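PDB 1UV4: extracellular endo-alpha-(1->5)-L-arabinanase 1 from Bacillus subtilis, which cleaves internal alpha-1,5-linked arabinofuranosyl bonds of linear and sugar beet arabinan, contributing to the breakdown of plant cell walls. Local coordinates for residues I78-Y89 against I101-I109; I258-A268 against K278-W286. All coordinates share one frame; numbering follows the deposited sequence.

Interaction 1: I78-Y89 against I101-I109; sequences IQYYNGKYWLYY and IGLASSTSI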
loop_
_atom_site.group_PDB
_atom_site.type_symbol
_atom_site.label_atom_id
_atom_site.label_comp_id
_atom_site.label_asym_id
_atom_site.label_seq_id
_atom_site.Cartn_x
_atom_site.Cartn_y
_atom_site.Cartn_z
ATOM N N ILE A 78 -7.297 1.125 -2.773
ATOM C CA ILE A 78 -8.714 1.234 -3.157
ATOM C C ILE A 78 -9.555 0.188 -2.471
ATOM O O ILE A 78 -9.132 -0.948 -2.276
ATOM C CB ILE A 78 -8.835 1.166 -4.685
ATOM C CG1 ILE A 78 -10.236 1.602 -5.139
ATOM C CG2 ILE A 78 -8.460 -0.179 -5.216
ATOM C CD1 ILE A 78 -10.335 1.834 -6.625
ATOM N N GLN A 79 -10.763 0.591 -2.118
ATOM C CA GLN A 79 -11.790 -0.311 -1.621
ATOM C C GLN A 79 -13.142 0.204 -2.037
ATOM O O GLN A 79 -13.337 1.397 -2.182
ATOM C CB GLN A 79 -11.839 -0.324 -0.106
ATOM C CG GLN A 79 -10.675 -0.963 0.613
ATOM C CD GLN A 79 -10.647 -2.498 0.569
ATOM O OE1 GLN A 79 -9.566 -3.085 0.538
ATOM N NE2 GLN A 79 -11.791 -3.121 0.529
ATOM N N TYR A 80 -14.101 -0.693 -2.161
ATOM C CA TYR A 80 -15.507 -0.308 -2.287
ATOM C C TYR A 80 -16.175 -0.438 -0.898
ATOM O O TYR A 80 -16.136 -1.488 -0.300
ATOM C CB TYR A 80 -16.216 -1.181 -3.339
ATOM C CG TYR A 80 -17.594 -0.704 -3.728
ATOM C CD1 TYR A 80 -17.783 0.218 -4.758
ATOM C CD2 TYR A 80 -18.687 -1.174 -3.078
ATOM C CE1 TYR A 80 -19.055 0.648 -5.120
ATOM C CE2 TYR A 80 -19.973 -0.766 -3.427
ATOM C CZ TYR A 80 -20.148 0.157 -4.446
ATOM O OH TYR A 80 -21.466 0.523 -4.764
ATOM N N TYR A 81 -16.781 0.627 -0.386
ATOM C CA TYR A 81 -17.369 0.626 0.965
ATOM C C TYR A 81 -18.481 1.623 0.990
ATOM O O TYR A 81 -18.296 2.730 0.473
ATOM C CB TYR A 81 -16.289 1.016 2.000
ATOM C CG TYR A 81 -16.794 1.318 3.379
ATOM C CD1 TYR A 81 -17.376 0.332 4.161
ATOM C CD2 TYR A 81 -16.689 2.607 3.916
ATOM C CE1 TYR A 81 -17.857 0.620 5.454
ATOM C CE2 TYR A 81 -17.139 2.905 5.178
ATOM C CZ TYR A 81 -17.714 1.926 5.964
ATOM O OH TYR A 81 -18.181 2.200 7.232
ATOM N N ASN A 82 -19.628 1.226 1.554
ATOM C CA ASN A 82 -20.754 2.147 1.773
ATOM C C ASN A 82 -21.259 2.830 0.462
ATOM O O ASN A 82 -21.501 4.037 0.404
ATOM C CB ASN A 82 -20.311 3.168 2.852
ATOM C CG ASN A 82 -21.437 3.948 3.392
ATOM O OD1 ASN A 82 -22.501 3.400 3.656
ATOM N ND2 ASN A 82 -21.240 5.250 3.540
ATOM N N GLY A 83 -21.283 2.039 -0.609
ATOM C CA GLY A 83 -21.682 2.463 -1.954
ATOM C C GLY A 83 -20.726 3.243 -2.871
ATOM O O GLY A 83 -21.135 3.751 -3.908
ATOM N N LYS A 84 -19.451 3.344 -2.515
ATOM C CA LYS A 84 -18.480 4.109 -3.315
ATOM C C LYS A 84 -17.137 3.438 -3.272
ATOM O O LYS A 84 -16.832 2.741 -2.347
ATOM C CB LYS A 84 -18.266 5.521 -2.755
ATOM C CG LYS A 84 -19.431 6.440 -2.995
ATOM C CD LYS A 84 -19.128 7.842 -2.513
ATOM C CE LYS A 84 -20.343 8.754 -2.648
ATOM N NZ LYS A 84 -20.286 9.807 -1.608
ATOM N N TYR A 85 -16.349 3.665 -4.315
ATOM C CA TYR A 85 -14.925 3.396 -4.291
ATOM C C TYR A 85 -14.211 4.541 -3.612
ATOM O O TYR A 85 -14.514 5.703 -3.875
ATOM C CB TYR A 85 -14.390 3.283 -5.719
ATOM C CG TYR A 85 -14.935 2.148 -6.518
ATOM C CD1 TYR A 85 -14.485 0.855 -6.311
ATOM C CD2 TYR A 85 -15.853 2.358 -7.546
ATOM C CE1 TYR A 85 -14.942 -0.190 -7.047
ATOM C CE2 TYR A 85 -16.354 1.300 -8.284
ATOM C CZ TYR A 85 -15.874 0.019 -8.049
ATOM O OH TYR A 85 -16.315 -1.052 -8.778
ATOM N N TRP A 86 -13.270 4.197 -2.751
ATOM C CA TRP A 86 -12.424 5.155 -2.037
ATOM C C TRP A 86 -10.994 4.870 -2.437
ATOM O O TRP A 86 -10.483 3.763 -2.233
ATOM C CB TRP A 86 -12.612 5.030 -0.530
ATOM C CG TRP A 86 -14.041 5.111 -0.154
ATOM C CD1 TRP A 86 -14.917 4.086 -0.003
ATOM C CD2 TRP A 86 -14.768 6.300 0.079
ATOM N NE1 TRP A 86 -16.158 4.572 0.351
ATOM C CE2 TRP A 86 -16.092 5.944 0.384
ATOM C CE3 TRP A 86 -14.426 7.657 0.047
ATOM C CZ2 TRP A 86 -17.049 6.890 0.685
ATOM C CZ3 TRP A 86 -15.376 8.595 0.316
ATOM C CH2 TRP A 86 -16.674 8.208 0.651
ATOM N N LEU A 87 -10.351 5.893 -2.952
ATOM C CA LEU A 87 -9.026 5.842 -3.493
ATOM C C LEU A 87 -8.119 6.748 -2.665
ATOM O O LEU A 87 -8.263 7.974 -2.746
ATOM C CB LEU A 87 -9.038 6.309 -4.986
ATOM C CG LEU A 87 -7.678 6.406 -5.691
ATOM C CD1 LEU A 87 -6.988 5.054 -5.690
ATOM C CD2 LEU A 87 -7.805 6.916 -7.119
ATOM N N TYR A 88 -7.285 6.154 -1.805
ATOM C CA TYR A 88 -6.285 6.908 -1.055
ATOM C C TYR A 88 -5.004 6.889 -1.912
ATOM O O TYR A 88 -4.707 5.899 -2.595
ATOM C CB TYR A 88 -6.029 6.309 0.322
ATOM C CG TYR A 88 -7.209 6.454 1.265
ATOM C CD1 TYR A 88 -8.240 5.534 1.277
ATOM C CD2 TYR A 88 -7.300 7.508 2.142
ATOM C CE1 TYR A 88 -9.324 5.669 2.120
ATOM C CE2 TYR A 88 -8.374 7.623 3.009
ATOM C CZ TYR A 88 -9.402 6.735 2.970
ATOM O OH TYR A 88 -10.443 6.872 3.813
ATOM N N TYR A 89 -4.199 7.935 -1.864
ATOM C CA TYR A 89 -2.989 7.997 -2.689
ATOM C C TYR A 89 -2.001 8.958 -2.013
ATOM O O TYR A 89 -2.385 9.731 -1.139
ATOM C CB TYR A 89 -3.336 8.429 -4.126
ATOM C CG TYR A 89 -3.936 9.794 -4.138
ATOM C CD1 TYR A 89 -5.299 9.982 -3.956
ATOM C CD2 TYR A 89 -3.141 10.919 -4.246
ATOM C CE1 TYR A 89 -5.839 11.237 -3.894
ATOM C CE2 TYR A 89 -3.646 12.144 -4.190
ATOM C CZ TYR A 89 -5.012 12.337 -4.010
ATOM O OH TYR A 89 -5.543 13.623 -3.958
ATOM N N ILE A 101 -1.321 12.447 2.102
ATOM C CA ILE A 101 -2.233 11.440 1.569
ATOM C C ILE A 101 -3.527 12.153 1.253
ATOM O O ILE A 101 -4.073 12.873 2.087
ATOM C CB ILE A 101 -2.464 10.248 2.576
ATOM C CG1 ILE A 101 -1.203 9.418 2.713
ATOM C CG2 ILE A 101 -3.666 9.388 2.180
ATOM C CD1 ILE A 101 -1.128 8.588 3.970
ATOM N N GLY A 102 -4.002 11.946 0.019
ATOM C CA GLY A 102 -5.279 12.477 -0.432
ATOM C C GLY A 102 -6.278 11.344 -0.627
ATOM O O GLY A 102 -5.946 10.156 -0.564
ATOM N N LEU A 103 -7.507 11.733 -0.829
ATOM C CA LEU A 103 -8.635 10.794 -1.022
ATOM C C LEU A 103 -9.485 11.260 -2.176
ATOM O O LEU A 103 -9.844 12.455 -2.262
ATOM C CB LEU A 103 -9.530 10.742 0.234
ATOM C CG LEU A 103 -10.774 9.857 0.182
ATOM C CD1 LEU A 103 -10.409 8.433 0.014
ATOM C CD2 LEU A 103 -11.628 10.075 1.485
ATOM N N ALA A 104 -9.860 10.317 -3.030
ATOM C CA ALA A 104 -10.857 10.576 -4.047
ATOM C C ALA A 104 -11.903 9.490 -4.017
ATOM O O ALA A 104 -11.649 8.406 -3.552
ATOM C CB ALA A 104 -10.214 10.612 -5.415
ATOM N N SER A 105 -13.066 9.773 -4.580
ATOM C CA SER A 105 -14.146 8.790 -4.552
ATOM C C SER A 105 -14.798 8.674 -5.919
ATOM O O SER A 105 -14.770 9.611 -6.712
ATOM C CB SER A 105 -15.195 9.119 -3.461
ATOM O OG SER A 105 -15.831 10.363 -3.688
ATOM N N SER A 106 -15.430 7.534 -6.185
ATOM C CA SER A 106 -16.112 7.298 -7.471
ATOM C C SER A 106 -17.163 6.219 -7.305
ATOM O O SER A 106 -17.088 5.403 -6.399
ATOM C CB SER A 106 -15.129 6.815 -8.544
ATOM O OG SER A 106 -15.771 6.702 -9.798
ATOM N N THR A 107 -18.141 6.184 -8.198
ATOM C CA THR A 107 -19.035 5.041 -8.264
ATOM C C THR A 107 -18.676 4.125 -9.409
ATOM O O THR A 107 -19.361 3.143 -9.598
ATOM C CB THR A 107 -20.517 5.468 -8.389
ATOM O OG1 THR A 107 -20.671 6.429 -9.437
ATOM C CG2 THR A 107 -20.982 6.181 -7.133
ATOM N N SER A 108 -17.624 4.436 -10.164
ATOM C CA SER A 108 -17.215 3.567 -11.286
ATOM C C SER A 108 -15.772 3.781 -11.727
ATOM O O SER A 108 -15.400 4.855 -12.234
ATOM C CB SER A 108 -18.136 3.774 -12.492
ATOM O OG SER A 108 -17.639 3.097 -13.645
ATOM N N ILE A 109 -14.956 2.745 -11.585
ATOM C CA ILE A 109 -13.565 2.809 -12.046
ATOM C C ILE A 109 -13.464 2.840 -13.577
ATOM O O ILE A 109 -12.610 3.528 -14.117
ATOM C CB ILE A 109 -12.755 1.621 -11.515
ATOM C CG1 ILE A 109 -12.869 1.556 -9.998
ATOM C CG2 ILE A 109 -11.311 1.735 -11.954
ATOM C CD1 ILE A 109 -12.488 0.169 -9.434
HETATM O O HOH W 1 -8.154 13.785 -4.011
#
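In one blade of the five-bladed beta-propeller of family 43 glycosidases, the N-to-C directions of the short segments 84-89 and 101-106 make 158°, close to antiparallel. Three hydrogen-bonded pairs, Tyr85 with Ser106, Leu87 with Ala104 and Tyr89 with Gly102, fix the register; the Tyr85 N to Ser106 O bond measures 2.8 Å.

On the face shared by Trp86, Tyr88, Leu103 and Ser105, Leu103 CD1 sits over the centre of the Tyr88 ring, 3.5 Å from its centroid and 9° off the normal, a CH-pi contact; the two side chains run side by side and point the same way. Leu103 CD2 lies 4.0 Å from Trp86 CE3.

On the other face, Ile109 CD1 makes a second CH-pi contact, 3.4 Å from Tyr85 CE1 and offset toward the rim, while Tyr80 CD1 covers the centre of the opposite ring face. Ser106 OG accepts from Ser108 N, an ST turn, and also bonds to Gly113 O.

Tyr89 has CG between its backbone N and carbonyl carbon (chi1 62°), laying the ring over Gly102 CA, a CH-pi contact 4.0 Å from the centroid. Tyr89 OH, also bonded to Trp62, donates to a water (2.6 Å) that donates to Leu103 O (2.8 Å).

Interaction 2: I258-A268 against K278-W286; sequences IVNGNILVRHA and KLLINDLNW. With EDO (1,2-ethanediol), chain E; EDO (1,2-ethanediol), chain G.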
loop_
_atom_site.group_PDB
_atom_site.type_symbol
_atom_site.label_atom_id
_atom_site.label_comp_id
_atom_site.label_asym_id
_atom_site.label_seq_id
_atom_site.Cartn_x
_atom_site.Cartn_y
_atom_site.Cartn_z
ATOM N N ILE A 258 -3.352 -6.909 0.262
ATOM C CA ILE A 258 -4.318 -8.021 0.430
ATOM C C ILE A 258 -5.600 -7.602 -0.220
ATOM O O ILE A 258 -6.175 -6.532 0.127
ATOM C CB ILE A 258 -4.540 -8.352 1.884
ATOM C CG1 ILE A 258 -3.247 -8.884 2.517
ATOM C CG2 ILE A 258 -5.593 -9.429 1.968
ATOM C CD1 ILE A 258 -3.248 -8.809 4.095
ATOM N N VAL A 259 -6.058 -8.412 -1.173
ATOM C CA VAL A 259 -7.202 -8.174 -1.992
ATOM C C VAL A 259 -8.279 -9.273 -1.675
ATOM O O VAL A 259 -7.998 -10.475 -1.661
ATOM C CB VAL A 259 -6.742 -8.079 -3.473
ATOM C CG1 VAL A 259 -7.938 -8.068 -4.375
ATOM C CG2 VAL A 259 -5.860 -6.853 -3.659
ATOM N N ASN A 260 -9.513 -8.864 -1.372
ATOM C CA ASN A 260 -10.597 -9.818 -1.046
ATOM C C ASN A 260 -10.272 -10.814 0.093
ATOM O O ASN A 260 -10.864 -11.889 0.192
ATOM C CB ASN A 260 -11.014 -10.626 -2.295
ATOM C CG ASN A 260 -11.550 -9.752 -3.431
ATOM O OD1 ASN A 260 -11.528 -8.515 -3.366
ATOM N ND2 ASN A 260 -12.048 -10.410 -4.485
ATOM N N GLY A 261 -9.351 -10.458 0.967
ATOM C CA GLY A 261 -8.981 -11.285 2.089
ATOM C C GLY A 261 -8.018 -12.419 1.764
ATOM O O GLY A 261 -7.236 -12.753 2.639
ATOM N N ASN A 262 -8.013 -12.926 0.519
ATOM C CA ASN A 262 -7.323 -14.172 0.147
ATOM C C ASN A 262 -6.526 -14.159 -1.146
ATOM O O ASN A 262 -6.348 -15.195 -1.789
ATOM C CB ASN A 262 -8.346 -15.333 0.085
ATOM C CG ASN A 262 -9.375 -15.177 -1.010
ATOM O OD1 ASN A 262 -9.317 -14.287 -1.844
ATOM N ND2 ASN A 262 -10.393 -16.074 -0.990
ATOM N N ILE A 263 -6.109 -12.972 -1.540
ATOM C CA ILE A 263 -5.237 -12.772 -2.686
ATOM C C ILE A 263 -4.175 -11.807 -2.253
ATOM O O ILE A 263 -4.524 -10.810 -1.654
ATOM C CB ILE A 263 -6.011 -12.164 -3.884
ATOM C CG1 ILE A 263 -7.157 -13.102 -4.299
ATOM C CG2 ILE A 263 -5.023 -11.852 -5.037
ATOM C CD1 ILE A 263 -8.056 -12.553 -5.430
ATOM N N LEU A 264 -2.907 -12.089 -2.556
ATOM C CA LEU A 264 -1.834 -11.148 -2.296
ATOM C C LEU A 264 -1.251 -10.685 -3.606
ATOM O O LEU A 264 -0.748 -11.497 -4.380
ATOM C CB LEU A 264 -0.735 -11.788 -1.425
ATOM C CG LEU A 264 0.254 -10.741 -0.903
ATOM C CD1 LEU A 264 -0.324 -9.857 0.152
ATOM C CD2 LEU A 264 1.568 -11.337 -0.428
ATOM N N VAL A 265 -1.342 -9.392 -3.856
ATOM C CA VAL A 265 -0.672 -8.772 -4.979
ATOM C C VAL A 265 0.584 -8.101 -4.454
ATOM O O VAL A 265 0.635 -7.644 -3.310
ATOM C CB VAL A 265 -1.593 -7.746 -5.756
ATOM C CG1 VAL A 265 -2.881 -8.457 -6.223
ATOM C CG2 VAL A 265 -1.936 -6.524 -4.925
ATOM N N ARG A 266 1.576 -8.009 -5.304
ATOM C CA ARG A 266 2.813 -7.289 -4.924
ATOM C C ARG A 266 3.565 -6.969 -6.194
ATOM O O ARG A 266 3.196 -7.465 -7.272
ATOM C CB ARG A 266 3.698 -8.156 -4.017
ATOM C CG ARG A 266 4.425 -9.267 -4.669
ATOM C CD ARG A 266 3.878 -10.527 -4.327
ATOM N NE ARG A 266 4.580 -11.719 -4.832
ATOM C CZ ARG A 266 3.939 -12.801 -5.215
ATOM N NH1 ARG A 266 2.620 -12.835 -5.167
ATOM N NH2 ARG A 266 4.612 -13.865 -5.595
ATOM N N HIS A 267 4.582 -6.127 -6.098
ATOM C CA HIS A 267 5.524 -5.971 -7.203
ATOM C C HIS A 267 6.770 -6.781 -6.910
ATOM O O HIS A 267 7.054 -7.104 -5.762
ATOM C CB HIS A 267 5.854 -4.501 -7.490
ATOM C CG HIS A 267 6.554 -3.776 -6.369
ATOM N ND1 HIS A 267 5.993 -2.715 -5.682
ATOM C CD2 HIS A 267 7.786 -3.964 -5.823
ATOM C CE1 HIS A 267 6.832 -2.313 -4.736
ATOM N NE2 HIS A 267 7.916 -3.066 -4.794
ATOM N N ALA A 268 7.533 -7.122 -7.949
ATOM C CA ALA A 268 8.881 -7.673 -7.777
ATOM C C ALA A 268 9.628 -7.377 -9.067
ATOM O O ALA A 268 8.994 -7.192 -10.131
ATOM C CB ALA A 268 8.850 -9.142 -7.481
ATOM N N LYS A 278 7.134 -5.786 -11.882
ATOM C CA LYS A 278 5.911 -6.349 -12.411
ATOM C C LYS A 278 4.974 -6.698 -11.262
ATOM O O LYS A 278 5.392 -6.910 -10.113
ATOM C CB LYS A 278 6.211 -7.603 -13.222
ATOM C CG LYS A 278 7.325 -7.446 -14.268
ATOM C CD LYS A 278 6.915 -6.472 -15.375
ATOM C CE LYS A 278 7.835 -6.551 -16.664
ATOM N NZ LYS A 278 8.189 -7.948 -17.047
ATOM N N LEU A 279 3.696 -6.840 -11.622
ATOM C CA LEU A 279 2.631 -7.291 -10.711
ATOM C C LEU A 279 2.614 -8.811 -10.620
ATOM O O LEU A 279 2.378 -9.478 -11.620
ATOM C CB LEU A 279 1.303 -6.786 -11.227
ATOM C CG LEU A 279 0.045 -7.223 -10.491
ATOM C CD1 LEU A 279 0.055 -6.826 -9.060
ATOM C CD2 LEU A 279 -1.181 -6.625 -11.150
ATOM N N LEU A 280 2.850 -9.345 -9.417
ATOM C CA LEU A 280 2.799 -10.787 -9.141
ATOM C C LEU A 280 1.640 -11.012 -8.186
ATOM O O LEU A 280 1.368 -10.233 -7.272
ATOM C CB LEU A 280 4.070 -11.292 -8.509
ATOM C CG LEU A 280 5.234 -11.577 -9.439
ATOM C CD1 LEU A 280 5.746 -10.394 -10.182
ATOM C CD2 LEU A 280 6.383 -12.211 -8.651
ATOM N N ILE A 281 0.915 -12.091 -8.420
ATOM C CA ILE A 281 -0.295 -12.376 -7.654
ATOM C C ILE A 281 -0.303 -13.836 -7.208
ATOM O O ILE A 281 -0.048 -14.722 -8.016
ATOM C CB ILE A 281 -1.556 -12.074 -8.504
ATOM C CG1 ILE A 281 -1.505 -10.656 -9.110
ATOM C CG2 ILE A 281 -2.804 -12.284 -7.654
ATOM C CD1 ILE A 281 -2.717 -10.321 -9.904
ATOM N N ASN A 282 -0.601 -14.062 -5.927
ATOM C CA ASN A 282 -0.762 -15.410 -5.390
ATOM C C ASN A 282 -2.046 -15.511 -4.603
ATOM O O ASN A 282 -2.507 -14.537 -4.048
ATOM C CB ASN A 282 0.352 -15.754 -4.384
ATOM C CG ASN A 282 1.600 -16.278 -5.032
ATOM O OD1 ASN A 282 2.303 -15.514 -5.690
ATOM N ND2 ASN A 282 1.890 -17.556 -4.828
ATOM N N ASP A 283 -2.587 -16.720 -4.474
ATOM C CA ASP A 283 -3.598 -16.982 -3.451
ATOM C C ASP A 283 -2.939 -16.879 -2.094
ATOM O O ASP A 283 -1.737 -17.154 -1.940
ATOM C CB ASP A 283 -4.110 -18.368 -3.598
ATOM C CG ASP A 283 -4.725 -18.613 -4.946
ATOM O OD1 ASP A 283 -5.645 -17.852 -5.319
ATOM O OD2 ASP A 283 -4.345 -19.518 -5.714
ATOM N N LEU A 284 -3.724 -16.471 -1.109
ATOM C CA LEU A 284 -3.295 -16.366 0.287
ATOM C C LEU A 284 -4.151 -17.295 1.113
ATOM O O LEU A 284 -5.392 -17.303 0.983
ATOM C CB LEU A 284 -3.507 -14.937 0.784
ATOM C CG LEU A 284 -2.637 -14.302 1.846
ATOM C CD1 LEU A 284 -1.171 -14.527 1.610
ATOM C CD2 LEU A 284 -3.003 -12.822 1.880
ATOM N N ASN A 285 -3.483 -18.124 1.913
ATOM C CA ASN A 285 -4.090 -19.073 2.851
ATOM C C ASN A 285 -3.859 -18.565 4.286
ATOM O O ASN A 285 -2.823 -18.020 4.569
ATOM C CB ASN A 285 -3.403 -20.441 2.599
ATOM C CG ASN A 285 -3.934 -21.589 3.451
ATOM O OD1 ASN A 285 -4.489 -21.398 4.515
ATOM N ND2 ASN A 285 -3.707 -22.816 2.978
ATOM N N TRP A 286 -4.847 -18.663 5.159
ATOM C CA TRP A 286 -4.679 -18.295 6.573
ATOM C C TRP A 286 -4.853 -19.450 7.510
ATOM O O TRP A 286 -4.890 -19.244 8.732
ATOM C CB TRP A 286 -5.720 -17.258 6.990
ATOM C CG TRP A 286 -5.717 -16.054 6.145
ATOM C CD1 TRP A 286 -6.489 -15.818 5.039
ATOM C CD2 TRP A 286 -4.905 -14.895 6.323
ATOM N NE1 TRP A 286 -6.190 -14.587 4.518
ATOM C CE2 TRP A 286 -5.226 -13.995 5.293
ATOM C CE3 TRP A 286 -3.926 -14.524 7.256
ATOM C CZ2 TRP A 286 -4.627 -12.758 5.170
ATOM C CZ3 TRP A 286 -3.332 -13.297 7.124
ATOM C CH2 TRP A 286 -3.672 -12.429 6.096
HETATM C C1 EDO E . 8.672 -12.984 -5.665
HETATM O O1 EDO E . 7.376 -12.797 -5.108
HETATM C C2 EDO E . 8.991 -14.452 -5.797
HETATM O O2 EDO E . 9.460 -14.963 -4.561
HETATM C C1 EDO G . -9.839 -3.859 -3.165
HETATM O O1 EDO G . -8.456 -3.956 -3.378
HETATM C C2 EDO G . -10.392 -5.170 -2.640
HETATM O O2 EDO G . -11.765 -5.249 -2.934
HETATM O O HOH W 2 -7.325 -16.985 -3.462
#
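Ile258 meets the second segment first, its CG1 lying 4.0 Å from Leu284 CD2 while CD1 approaches the edge of the Trp286 indole. The turn that follows is held from across the contact: Trp286 NE1 donates to Gly261 O at 2.8 Å, with the oxygen in the indole plane. A classic beta bulge sets two residues, Asn262 and Ile263, against the single residue Val259. Asn262 O accepts from Leu284 N, which stands above the carbonyl plane (68° out of it), and from a water that also donates to Asp283 OD1; that carboxylate is bonded further to Ala3 N through OD2 and to Trp5 NE1 through OD1.

From Ile263 onward, regular antiparallel pairing takes over, three hydrogen-bonded pairs alternating with three non-hydrogen-bonded ones. Ile263 CG2 presses against Ile281 CG2 at 3.5 Å, tighter than usual for two carbons. Leu264 CB faces both methyls of Leu284, and Val265 CG1 lies alongside Ile281 CG1.

Arg266 carries the polar centre. A chi1 of 74° tucks CG over its own backbone and, with a bend at chi2, the side chain turns back across the partner strand, bringing NH1 to 2.7 Å and NH2 to 2.8 Å from Asn282 OD1. Both donors reach this oxygen from one face of the amide, and the two planes are 45° apart. Leu280 CB covers one guanidinium face, 3.6 Å from CZ of Arg266, while NE and NH2 share O1 of an ethanediol, probably from the crystallisation liquor. The His267 imidazole bonds through ND1 to the backbone N of Asp14, the inferred proton acceptor, and through NE2 to Thr212 OG1. Ala268 and Lys278 form a further hydrogen-bonded pair.

Strand 263-270 lies between 276-283 and 250-259, and strand 4-8 flanks 276-283 to complete the four-stranded blade.

From the N terminus, strand 4-8 starts the chain within the last blade, and the four strands from 16-20 to 49-54 form the next sheet before interaction 1 begins. Interaction 1 joins 78-89 to 101-109, closing an 11-residue connection within one blade; interaction 2 then joins 258-268 to 278-286 across nine residues. The two are in series, neither nested nor crossed, with centres about 20 Å apart and nearest atoms about 5 Å apart without touching. Both approach the propeller's calcium site, formed with Asp77, Glu135 and Asp257: Asp77 and Asp257 immediately precede the two contacts. In interaction 2, 276-283 also pairs with strand 4-8, tying the chain's beginning to its end and closing the propeller ring.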